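Local coordinates for calcium uptake protein 2, mitochondrial (Homo sapiens, PDB 6LB7) that binds calcium through an EF-hand and probably regulates calcium uptake into mitochondria as a partner of the calcium uniporter, at residues E120-K123 and L124-I127; I82-T85 and E86-L90; G100-V103 and A104-L108; L171-K174 and E175-F179. All blocks are in the same frame, centred on the assembly; numbering follows the deposited sequence.

Each contact joins residues three to five positions apart on one helix or its cap, so none closes a long loop; in chain order they run 2, 3, 1, 4, in series, without nesting or crossing. Contact 2 starts helix 84-94. Contact 3 lies on helix 99-108, which enters the calcium loop, and contact 1 on helix 118-129, which leaves it. After an unmodelled gap, contact 4 opens helix 173-196. In space the helices close on a shared core: Phe89 of contact 2 touches Leu108 of contact 3, Leu124 of contact 1 and Phe176 of contact 4, while Phe105 of contact 3 packs against Tyr173 of contact 4.

Contact 1. Residues E120-K123 and L124-I127; sequences EFFK and LQKI. With CA (calcium ion), chain F.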
loop_
_atom_site.group_PDB
_atom_site.type_symbol
_atom_site.label_atom_id
_atom_site.label_comp_id
_atom_site.label_asym_id
_atom_site.label_seq_id
_atom_site.Cartn_x
_atom_site.Cartn_y
_atom_site.Cartn_z
ATOM N N GLU B 120 -21.241 -11.232 -11.048
ATOM C CA GLU B 120 -20.063 -10.823 -10.292
ATOM C C GLU B 120 -20.082 -9.325 -9.988
ATOM O O GLU B 120 -19.654 -8.901 -8.911
ATOM C CB GLU B 120 -18.807 -11.189 -11.068
ATOM C CG GLU B 120 -18.602 -12.710 -11.152
ATOM C CD GLU B 120 -17.463 -13.073 -12.076
ATOM O OE1 GLU B 120 -17.370 -12.462 -13.164
ATOM O OE2 GLU B 120 -16.673 -13.968 -11.715
ATOM N N PHE B 121 -20.549 -8.508 -10.932
ATOM C CA PHE B 121 -20.647 -7.073 -10.673
ATOM C C PHE B 121 -21.660 -6.802 -9.576
ATOM O O PHE B 121 -21.505 -5.855 -8.800
ATOM C CB PHE B 121 -21.032 -6.346 -11.958
ATOM C CG PHE B 121 -20.820 -4.861 -11.920
ATOM C CD1 PHE B 121 -19.538 -4.332 -11.876
ATOM C CD2 PHE B 121 -21.907 -3.991 -11.958
ATOM C CE1 PHE B 121 -19.336 -2.954 -11.866
ATOM C CE2 PHE B 121 -21.716 -2.609 -11.942
ATOM C CZ PHE B 121 -20.429 -2.094 -11.902
ATOM N N PHE B 122 -22.687 -7.650 -9.479
ATOM C CA PHE B 122 -23.732 -7.486 -8.484
ATOM C C PHE B 122 -23.212 -7.665 -7.065
ATOM O O PHE B 122 -23.877 -7.254 -6.113
ATOM C CB PHE B 122 -24.870 -8.480 -8.773
ATOM C CG PHE B 122 -26.091 -8.247 -7.939
ATOM C CD1 PHE B 122 -26.947 -7.194 -8.228
ATOM C CD2 PHE B 122 -26.381 -9.066 -6.863
ATOM C CE1 PHE B 122 -28.078 -6.960 -7.463
ATOM C CE2 PHE B 122 -27.512 -8.844 -6.088
ATOM C CZ PHE B 122 -28.363 -7.787 -6.389
ATOM N N LYS B 123 -22.037 -8.261 -6.901
ATOM C CA LYS B 123 -21.448 -8.370 -5.575
ATOM C C LYS B 123 -21.256 -7.002 -4.923
ATOM O O LYS B 123 -21.374 -6.882 -3.696
ATOM C CB LYS B 123 -20.110 -9.105 -5.666
ATOM C CG LYS B 123 -19.430 -9.339 -4.316
ATOM C CD LYS B 123 -18.043 -9.956 -4.494
ATOM C CE LYS B 123 -17.065 -8.962 -5.126
ATOM N NZ LYS B 123 -15.866 -9.621 -5.751
ATOM N N LEU B 124 -20.949 -5.965 -5.711
ATOM C CA LEU B 124 -20.778 -4.635 -5.120
ATOM C C LEU B 124 -22.072 -4.164 -4.462
ATOM O O LEU B 124 -22.055 -3.635 -3.342
ATOM C CB LEU B 124 -20.311 -3.635 -6.186
ATOM C CG LEU B 124 -19.011 -4.000 -6.931
ATOM C CD1 LEU B 124 -18.659 -2.979 -8.006
ATOM C CD2 LEU B 124 -17.837 -4.191 -5.971
ATOM N N GLN B 125 -23.207 -4.374 -5.135
ATOM C CA GLN B 125 -24.502 -4.005 -4.564
ATOM C C GLN B 125 -24.791 -4.803 -3.300
ATOM O O GLN B 125 -25.278 -4.251 -2.302
ATOM C CB GLN B 125 -25.604 -4.217 -5.610
ATOM C CG GLN B 125 -27.023 -3.961 -5.103
ATOM C CD GLN B 125 -27.283 -2.503 -4.744
ATOM O OE1 GLN B 125 -27.469 -1.660 -5.627
ATOM N NE2 GLN B 125 -27.310 -2.200 -3.443
ATOM N N LYS B 126 -24.468 -6.101 -3.316
ATOM C CA LYS B 126 -24.680 -6.906 -2.117
ATOM C C LYS B 126 -23.809 -6.430 -0.961
ATOM O O LYS B 126 -24.258 -6.410 0.189
ATOM C CB LYS B 126 -24.420 -8.384 -2.426
ATOM C CG LYS B 126 -25.451 -8.992 -3.334
ATOM C CD LYS B 126 -25.077 -10.387 -3.832
ATOM C CE LYS B 126 -26.099 -10.977 -4.687
ATOM N NZ LYS B 126 -26.285 -12.412 -4.464
ATOM N N ILE B 127 -22.583 -5.973 -1.226
ATOM C CA ILE B 127 -21.787 -5.361 -0.164
ATOM C C ILE B 127 -22.516 -4.148 0.412
ATOM O O ILE B 127 -22.621 -3.983 1.633
ATOM C CB ILE B 127 -20.384 -4.992 -0.685
ATOM C CG1 ILE B 127 -19.614 -6.256 -1.069
ATOM C CG2 ILE B 127 -19.613 -4.192 0.356
ATOM C CD1 ILE B 127 -18.426 -5.985 -1.966
HETATM CA CA CA F . -15.938 -14.141 -14.000
HETATM O O HOH W 1 -23.485 -4.094 -8.448
HETATM O O HOH W 2 -18.138 -15.370 -14.697
#
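Phe121 and Leu124 meet on the buried side of helix 118-129, the exiting helix of a calcium-bound EF-hand. The apolar contact is made by branch ends: CE1 of Phe121 lies 3.9 Å from CD1 of Leu124, the two side chains slanting past each other. Both continue into helix 84-94, Phe121 against Glu86, while Leu124 reaches Thr85 and Phe89, a buried seam where a branched hydrocarbon fits. On a more exposed side, CB of Gln125 sits over one face of the Phe122 ring, offset toward its rim. CG anti to the backbone N (chi1 176°) puts Gln125 CG 4.0 Å from Phe122 CE1, and the bend at chi2 then turns the amide away, its NE2 bonding to Ser129.

Backbone bonds run up the helix. Ile127 N gives a 2.9 Å bond to Lys123 O, and Lys126 N reaches Phe122 O in the carbonyl plane. Phe121 O is gripped twice: Leu124 N approaches from above its carbonyl plane, and water 1 donates to it at 2.7 Å while weakly accepting from Gln125 N.

Metal binding occupies the helix start. A glutamate is long enough to leave the backbone, extended beyond CG, and offer both carboxylate oxygens to calcium, whose shell Asp109, Asp111, Asn113, Met115 and water 2 complete. Glu120 OE1 and OE2 each stand 2.4 Å from the ion.

Contact 2. Residues I82-T85 and E86-L90; sequences ISYT and EYLFL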
loop_
_atom_site.group_PDB
_atom_site.type_symbol
_atom_site.label_atom_id
_atom_site.label_comp_id
_atom_site.label_asym_id
_atom_site.label_seq_id
_atom_site.Cartn_x
_atom_site.Cartn_y
_atom_site.Cartn_z
ATOM N N ILE B 82 -27.372 5.927 -12.556
ATOM C CA ILE B 82 -26.202 5.446 -11.836
ATOM C C ILE B 82 -26.599 5.286 -10.378
ATOM O O ILE B 82 -27.065 6.246 -9.749
ATOM C CB ILE B 82 -25.005 6.404 -11.965
ATOM C CG1 ILE B 82 -24.586 6.588 -13.432
ATOM C CG2 ILE B 82 -23.844 5.919 -11.095
ATOM C CD1 ILE B 82 -23.539 7.709 -13.635
ATOM N N SER B 83 -26.433 4.081 -9.845
ATOM C CA SER B 83 -26.847 3.800 -8.477
ATOM C C SER B 83 -25.756 4.226 -7.504
ATOM O O SER B 83 -24.619 4.507 -7.895
ATOM C CB SER B 83 -27.137 2.309 -8.299
ATOM O OG SER B 83 -25.917 1.579 -8.339
ATOM N N TYR B 84 -26.111 4.243 -6.212
ATOM C CA TYR B 84 -25.143 4.597 -5.171
ATOM C C TYR B 84 -23.931 3.669 -5.202
ATOM O O TYR B 84 -22.783 4.118 -5.093
ATOM C CB TYR B 84 -25.810 4.557 -3.788
ATOM C CG TYR B 84 -24.845 4.871 -2.675
ATOM C CD1 TYR B 84 -24.194 6.095 -2.637
ATOM C CD2 TYR B 84 -24.562 3.946 -1.676
ATOM C CE1 TYR B 84 -23.299 6.407 -1.638
ATOM C CE2 TYR B 84 -23.655 4.254 -0.657
ATOM C CZ TYR B 84 -23.031 5.493 -0.650
ATOM O OH TYR B 84 -22.124 5.846 0.332
ATOM N N THR B 85 -24.178 2.366 -5.335
ATOM C CA THR B 85 -23.112 1.374 -5.478
ATOM C C THR B 85 -22.175 1.731 -6.626
ATOM O O THR B 85 -20.942 1.717 -6.488
ATOM C CB THR B 85 -23.737 -0.006 -5.730
ATOM O OG1 THR B 85 -24.457 -0.438 -4.563
ATOM C CG2 THR B 85 -22.675 -1.027 -6.091
ATOM N N GLU B 86 -22.756 2.055 -7.775
ATOM C CA GLU B 86 -21.955 2.344 -8.956
ATOM C C GLU B 86 -21.200 3.667 -8.810
ATOM O O GLU B 86 -20.053 3.781 -9.253
ATOM C CB GLU B 86 -22.874 2.342 -10.175
ATOM C CG GLU B 86 -23.539 0.983 -10.372
ATOM C CD GLU B 86 -24.569 0.991 -11.489
ATOM O OE1 GLU B 86 -25.106 2.080 -11.799
ATOM O OE2 GLU B 86 -24.846 -0.096 -12.050
ATOM N N TYR B 87 -21.817 4.656 -8.163
ATOM C CA TYR B 87 -21.139 5.917 -7.843
ATOM C C TYR B 87 -19.863 5.677 -7.027
ATOM O O TYR B 87 -18.790 6.188 -7.365
ATOM C CB TYR B 87 -22.139 6.837 -7.111
ATOM C CG TYR B 87 -21.562 8.003 -6.334
ATOM C CD1 TYR B 87 -21.512 7.979 -4.942
ATOM C CD2 TYR B 87 -21.087 9.143 -6.990
ATOM C CE1 TYR B 87 -20.990 9.069 -4.221
ATOM C CE2 TYR B 87 -20.550 10.224 -6.279
ATOM C CZ TYR B 87 -20.510 10.180 -4.905
ATOM O OH TYR B 87 -20.001 11.246 -4.205
ATOM N N LEU B 88 -19.946 4.860 -5.972
ATOM C CA LEU B 88 -18.753 4.559 -5.179
ATOM C C LEU B 88 -17.701 3.819 -5.999
ATOM O O LEU B 88 -16.500 4.070 -5.855
ATOM C CB LEU B 88 -19.124 3.731 -3.949
ATOM C CG LEU B 88 -20.067 4.334 -2.903
ATOM C CD1 LEU B 88 -20.116 3.385 -1.707
ATOM C CD2 LEU B 88 -19.589 5.737 -2.497
ATOM N N PHE B 89 -18.133 2.893 -6.854
ATOM C CA PHE B 89 -17.190 2.172 -7.700
ATOM C C PHE B 89 -16.443 3.116 -8.638
ATOM O O PHE B 89 -15.213 3.043 -8.767
ATOM C CB PHE B 89 -17.926 1.092 -8.492
ATOM C CG PHE B 89 -17.048 0.377 -9.463
ATOM C CD1 PHE B 89 -17.193 0.579 -10.822
ATOM C CD2 PHE B 89 -16.043 -0.462 -9.007
ATOM C CE1 PHE B 89 -16.362 -0.079 -11.713
ATOM C CE2 PHE B 89 -15.212 -1.105 -9.889
ATOM C CZ PHE B 89 -15.373 -0.913 -11.240
ATOM N N LEU B 90 -17.179 4.007 -9.311
ATOM C CA LEU B 90 -16.558 4.973 -10.212
ATOM C C LEU B 90 -15.612 5.900 -9.458
ATOM O O LEU B 90 -14.540 6.244 -9.958
ATOM C CB LEU B 90 -17.638 5.779 -10.930
ATOM C CG LEU B 90 -18.567 4.997 -11.865
ATOM C CD1 LEU B 90 -19.771 5.824 -12.215
ATOM C CD2 LEU B 90 -17.837 4.543 -13.157
#
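Helix 84-94 begins with backbone bonds from Tyr87 N to Ser83 O (2.8 Å), Leu88 N to Tyr84 O and Phe89 N to Thr85 O. Ser83 is the N-cap, and with Glu86 it forms a capping box. Serine suits this place because its short side chain, with OG between the backbone N and the carbonyl carbon (chi1 71°), accepts from Glu86 N at 3.2 Å. In return Ser83 N donates to Glu86 OE1 at 3.1 Å, a nearly straight bond (170°) that meets the carboxylate from above its plane. Glutamate has the length to turn back here, and its other oxygen, OE2, bonds to Thr156. Were Glu86 shortened to an alanine, Ser83 N and Thr156 would probably be left without this partner, and the first turn would be less firmly held.

Hydrocarbon flanks the box. Ile82 puts CG2 3.8 Å from Glu86 CB and reaches on to Leu90 CD1, on the side where Phe33 of helix 30-38 packs. The rings of Tyr84 and Tyr87 approach at a slant, CD1 to CD1. Thr85, small enough for a close helix pair, faces Leu124 and Ile128 of helix 118-129. Over one face of the Tyr84 ring comes Leu88, a CH-pi contact with CG 4.2 Å from the ring centroid, while Leu88 CD1 stands 3.7 Å from Tyr84 CZ.

Contact 3. Residues G100-V103 and A104-L108; sequences GFHV and AFKML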
loop_
_atom_site.group_PDB
_atom_site.type_symbol
_atom_site.label_atom_id
_atom_site.label_comp_id
_atom_site.label_asym_id
_atom_site.label_seq_id
_atom_site.Cartn_x
_atom_site.Cartn_y
_atom_site.Cartn_z
ATOM N N GLY B 100 -3.583 -0.128 -11.030
ATOM C CA GLY B 100 -4.689 -0.612 -10.232
ATOM C C GLY B 100 -5.876 -1.134 -11.005
ATOM O O GLY B 100 -6.752 -1.762 -10.397
ATOM N N PHE B 101 -5.937 -0.900 -12.322
ATOM C CA PHE B 101 -7.110 -1.328 -13.080
ATOM C C PHE B 101 -7.217 -2.846 -13.131
ATOM O O PHE B 101 -8.311 -3.395 -12.969
ATOM C CB PHE B 101 -7.083 -0.765 -14.510
ATOM C CG PHE B 101 -7.221 0.734 -14.577
ATOM C CD1 PHE B 101 -7.566 1.474 -13.445
ATOM C CD2 PHE B 101 -7.003 1.407 -15.767
ATOM C CE1 PHE B 101 -7.677 2.857 -13.503
ATOM C CE2 PHE B 101 -7.121 2.799 -15.833
ATOM C CZ PHE B 101 -7.448 3.517 -14.698
ATOM N N HIS B 102 -6.097 -3.544 -13.359
ATOM C CA HIS B 102 -6.182 -5.000 -13.477
ATOM C C HIS B 102 -6.536 -5.633 -12.135
ATOM O O HIS B 102 -7.293 -6.611 -12.073
ATOM C CB HIS B 102 -4.869 -5.577 -14.025
ATOM C CG HIS B 102 -4.993 -6.992 -14.500
ATOM N ND1 HIS B 102 -4.223 -8.020 -14.001
ATOM C CD2 HIS B 102 -5.834 -7.556 -15.402
ATOM C CE1 HIS B 102 -4.569 -9.152 -14.589
ATOM N NE2 HIS B 102 -5.545 -8.898 -15.442
ATOM N N VAL B 103 -5.994 -5.077 -11.056
ATOM C CA VAL B 103 -6.366 -5.468 -9.697
ATOM C C VAL B 103 -7.866 -5.321 -9.488
ATOM O O VAL B 103 -8.530 -6.231 -8.982
ATOM C CB VAL B 103 -5.578 -4.622 -8.684
ATOM C CG1 VAL B 103 -6.170 -4.735 -7.294
ATOM C CG2 VAL B 103 -4.102 -5.011 -8.710
ATOM N N ALA B 104 -8.427 -4.169 -9.864
ATOM C CA ALA B 104 -9.868 -3.986 -9.701
ATOM C C ALA B 104 -10.640 -5.011 -10.519
ATOM O O ALA B 104 -11.668 -5.527 -10.069
ATOM C CB ALA B 104 -10.280 -2.571 -10.111
ATOM N N PHE B 105 -10.169 -5.298 -11.737
ATOM C CA PHE B 105 -10.832 -6.289 -12.581
ATOM C C PHE B 105 -10.798 -7.657 -11.915
ATOM O O PHE B 105 -11.828 -8.339 -11.798
ATOM C CB PHE B 105 -10.151 -6.323 -13.964
ATOM C CG PHE B 105 -10.737 -7.337 -14.912
ATOM C CD1 PHE B 105 -11.841 -7.027 -15.693
ATOM C CD2 PHE B 105 -10.168 -8.609 -15.034
ATOM C CE1 PHE B 105 -12.383 -7.958 -16.573
ATOM C CE2 PHE B 105 -10.700 -9.548 -15.913
ATOM C CZ PHE B 105 -11.815 -9.226 -16.681
ATOM N N LYS B 106 -9.623 -8.058 -11.439
ATOM C CA LYS B 106 -9.458 -9.397 -10.884
ATOM C C LYS B 106 -10.163 -9.538 -9.544
ATOM O O LYS B 106 -10.570 -10.648 -9.181
ATOM C CB LYS B 106 -7.971 -9.732 -10.742
ATOM C CG LYS B 106 -7.239 -9.953 -12.068
ATOM C CD LYS B 106 -7.972 -10.970 -12.983
ATOM C CE LYS B 106 -7.856 -12.435 -12.491
ATOM N NZ LYS B 106 -8.869 -13.342 -13.155
ATOM N N MET B 107 -10.333 -8.428 -8.805
ATOM C CA MET B 107 -11.107 -8.476 -7.560
ATOM C C MET B 107 -12.557 -8.849 -7.832
ATOM O O MET B 107 -13.182 -9.564 -7.042
ATOM C CB MET B 107 -11.049 -7.126 -6.827
ATOM C CG MET B 107 -9.757 -6.862 -6.075
ATOM S SD MET B 107 -9.513 -8.058 -4.752
ATOM C CE MET B 107 -10.815 -7.591 -3.618
ATOM N N LEU B 108 -13.106 -8.369 -8.947
ATOM C CA LEU B 108 -14.490 -8.625 -9.311
ATOM C C LEU B 108 -14.692 -9.963 -10.022
ATOM O O LEU B 108 -15.790 -10.523 -9.956
ATOM C CB LEU B 108 -15.006 -7.492 -10.205
ATOM C CG LEU B 108 -15.257 -6.116 -9.582
ATOM C CD1 LEU B 108 -15.485 -5.060 -10.660
ATOM C CD2 LEU B 108 -16.452 -6.171 -8.648
#
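His102 holds CG anti to its backbone nitrogen (chi1 -165°), whereas Lys106 keeps CG beside its own (chi1 -70°); one turn apart on helix 99-108, the entering helix of the EF-hand, the two side chains therefore lie alongside each other and point the same way. The lysine's aliphatic part does the touching. Its CG stands over one face of the imidazole, offset toward the rim, in a CH-pi contact 4.0 Å from the ring centroid. Nearest of the ring atoms is His102 CE1, 3.8 Å from Lys106 CG, and Lys106 CD follows at 4.0 Å from His102 NE2. Bends at chi2 and chi3 then carry the ammonium group away to Asp109, a calcium ligand, with which NZ forms a salt bridge. A lysine suits the position because its methylenes can cover a ring while its charge serves elsewhere; the bridge is likely to orient that aspartate.

Val103 and Met107 make a looser apolar pair on a side reached by another protein chain, Val103 CG1 lying 4.3 Å from Met107 CG. Ala104, with only a methyl group, lets Phe176 of helix 173-196 come close. Phe105 turns away from its own helix to pack edge-to-face with Tyr173 and Phe176. Regular backbone bonds hold the spacing, from Ala104 N to Gly100 O and Phe105 N to Phe101 O, and Met107 N lies 2.8 Å from Val103 O.

Contact 4. Residues L171-K174 and E175-F179; sequences LHYK and EFRRF
The Tyr173 ring carries Arg177 CB over one face, 4.0 Å from its centroid and offset toward the rim, a CH-pi contact between residues one turn apart. The arginine chain then crosses the tyrosine at about a right angle, its CD 3.9 Å from Tyr173 OH, and the guanidinium plane stands 67° from the ring. Tyr173 CE2 lies at the edge of that guanidinium and Lys174 O over one face; NH1 makes a salt bridge with Glu181. Leu171 CD2 lies in the plane of the Phe176 ring at its edge, 3.9 Å from Phe176 CD1, while Tyr173 CE1 approaches Phe176 CD2 obliquely. Leucine's fork suits this corner: Leu171 CD1 reaches Glu175 CB as CD2 meets the phenylalanine.

His172 is the N-cap, before a first turn bonded from Phe176 N to His172 O and, at 2.7 Å, from Arg177 N to Tyr173 O. Glu175 bends at chi2 (49°), bringing its carboxylate back toward the helix start, where water 3 bridges OE2 and His172 N. Bonds of 3.0 Å to Glu175 OE2 and 2.9 Å to His172 N hold this water. Without the Tyr173 ring, as with a serine in its place, Arg177's methylenes would probably lose their support and a gap would open beside Phe105.

The short, weakly bonded strand 171-172 pairs antiparallel with 115-116, consistent with the small sheet that links paired EF-hand loops. Beyond it, Tyr173 and Phe176 face helix 99-108, Tyr173 touching Phe101, while Leu171 and Phe179 lie against helix 157-163.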
loop_
_atom_site.group_PDB
_atom_site.type_symbol
_atom_site.label_atom_id
_atom_site.label_comp_id
_atom_site.label_asym_id
_atom_site.label_seq_id
_atom_site.Cartn_x
_atom_site.Cartn_y
_atom_site.Cartn_z
ATOM N N LEU B 171 -17.910 -8.968 -19.711
ATOM C CA LEU B 171 -16.952 -7.867 -19.835
ATOM C C LEU B 171 -15.526 -8.409 -19.707
ATOM O O LEU B 171 -15.124 -8.894 -18.645
ATOM C CB LEU B 171 -17.239 -6.794 -18.782
ATOM C CG LEU B 171 -16.343 -5.557 -18.711
ATOM C CD1 LEU B 171 -16.410 -4.790 -20.016
ATOM C CD2 LEU B 171 -16.755 -4.644 -17.548
ATOM N N HIS B 172 -14.763 -8.320 -20.790
ATOM C CA HIS B 172 -13.376 -8.762 -20.788
ATOM C C HIS B 172 -12.484 -7.637 -20.280
ATOM O O HIS B 172 -12.906 -6.483 -20.165
ATOM C CB HIS B 172 -12.963 -9.208 -22.190
ATOM C CG HIS B 172 -13.760 -10.368 -22.695
ATOM N ND1 HIS B 172 -13.255 -11.651 -22.753
ATOM C CD2 HIS B 172 -15.044 -10.447 -23.123
ATOM C CE1 HIS B 172 -14.186 -12.465 -23.219
ATOM N NE2 HIS B 172 -15.282 -11.762 -23.445
ATOM N N TYR B 173 -11.229 -7.975 -19.967
ATOM C CA TYR B 173 -10.377 -6.976 -19.335
ATOM C C TYR B 173 -10.130 -5.786 -20.252
ATOM O O TYR B 173 -10.070 -4.637 -19.788
ATOM C CB TYR B 173 -9.045 -7.572 -18.898
ATOM C CG TYR B 173 -8.183 -6.502 -18.284
ATOM C CD1 TYR B 173 -8.646 -5.762 -17.185
ATOM C CD2 TYR B 173 -6.927 -6.193 -18.814
ATOM C CE1 TYR B 173 -7.874 -4.752 -16.624
ATOM C CE2 TYR B 173 -6.153 -5.197 -18.264
ATOM C CZ TYR B 173 -6.635 -4.476 -17.163
ATOM O OH TYR B 173 -5.865 -3.486 -16.613
ATOM N N LYS B 174 -9.971 -6.027 -21.555
ATOM C CA LYS B 174 -9.567 -4.899 -22.387
ATOM C C LYS B 174 -10.691 -3.881 -22.534
ATOM O O LYS B 174 -10.414 -2.681 -22.605
ATOM C CB LYS B 174 -9.037 -5.389 -23.735
ATOM C CG LYS B 174 -10.022 -5.499 -24.858
ATOM C CD LYS B 174 -9.296 -6.016 -26.118
ATOM C CE LYS B 174 -10.257 -6.219 -27.277
ATOM N NZ LYS B 174 -9.650 -6.877 -28.462
ATOM N N GLU B 175 -11.954 -4.318 -22.530
ATOM C CA GLU B 175 -12.936 -3.240 -22.518
ATOM C C GLU B 175 -13.149 -2.691 -21.106
ATOM O O GLU B 175 -13.417 -1.500 -20.938
ATOM C CB GLU B 175 -14.291 -3.705 -23.063
ATOM C CG GLU B 175 -14.421 -4.026 -24.484
ATOM C CD GLU B 175 -13.356 -4.931 -25.021
ATOM O OE1 GLU B 175 -12.670 -4.553 -25.853
ATOM O OE2 GLU B 175 -13.205 -6.011 -24.610
ATOM N N PHE B 176 -12.866 -3.428 -20.028
ATOM C CA PHE B 176 -12.882 -2.842 -18.685
ATOM C C PHE B 176 -11.792 -1.786 -18.549
ATOM O O PHE B 176 -12.052 -0.667 -18.104
ATOM C CB PHE B 176 -12.706 -3.954 -17.645
ATOM C CG PHE B 176 -12.613 -3.479 -16.195
ATOM C CD1 PHE B 176 -13.728 -3.500 -15.373
ATOM C CD2 PHE B 176 -11.394 -3.080 -15.650
ATOM C CE1 PHE B 176 -13.650 -3.114 -14.030
ATOM C CE2 PHE B 176 -11.301 -2.687 -14.300
ATOM C CZ PHE B 176 -12.435 -2.705 -13.495
ATOM N N ARG B 177 -10.558 -2.135 -18.947
ATOM C CA ARG B 177 -9.429 -1.216 -18.857
ATOM C C ARG B 177 -9.673 0.056 -19.657
ATOM O O ARG B 177 -9.358 1.157 -19.200
ATOM C CB ARG B 177 -8.153 -1.903 -19.349
ATOM C CG ARG B 177 -6.952 -0.958 -19.463
ATOM C CD ARG B 177 -5.690 -1.629 -20.041
ATOM N NE ARG B 177 -5.983 -2.400 -21.247
ATOM C CZ ARG B 177 -6.128 -1.870 -22.463
ATOM N NH1 ARG B 177 -5.998 -0.558 -22.656
ATOM N NH2 ARG B 177 -6.400 -2.655 -23.495
ATOM N N ARG B 178 -10.200 -0.077 -20.874
ATOM C CA ARG B 178 -10.415 1.080 -21.736
ATOM C C ARG B 178 -11.470 2.021 -21.150
ATOM O O ARG B 178 -11.352 3.247 -21.258
ATOM C CB ARG B 178 -10.805 0.591 -23.132
ATOM C CG ARG B 178 -10.989 1.640 -24.128
ATOM C CD ARG B 178 -11.147 1.080 -25.528
ATOM N NE ARG B 178 -9.970 0.672 -26.052
ATOM C CZ ARG B 178 -9.116 1.427 -26.481
ATOM N NH1 ARG B 178 -9.313 2.627 -26.448
ATOM N NH2 ARG B 178 -8.066 0.984 -26.937
ATOM N N PHE B 179 -12.525 1.450 -20.572
ATOM C CA PHE B 179 -13.547 2.260 -19.923
ATOM C C PHE B 179 -12.967 3.065 -18.754
ATOM O O PHE B 179 -13.271 4.252 -18.605
ATOM C CB PHE B 179 -14.690 1.370 -19.440
ATOM C CG PHE B 179 -15.867 2.145 -18.909
ATOM C CD1 PHE B 179 -15.949 2.467 -17.559
ATOM C CD2 PHE B 179 -16.864 2.577 -19.760
ATOM C CE1 PHE B 179 -17.016 3.195 -17.065
ATOM C CE2 PHE B 179 -17.939 3.294 -19.274
ATOM C CZ PHE B 179 -18.004 3.605 -17.920
HETATM O O HOH W 3 -15.594 -7.204 -23.331
#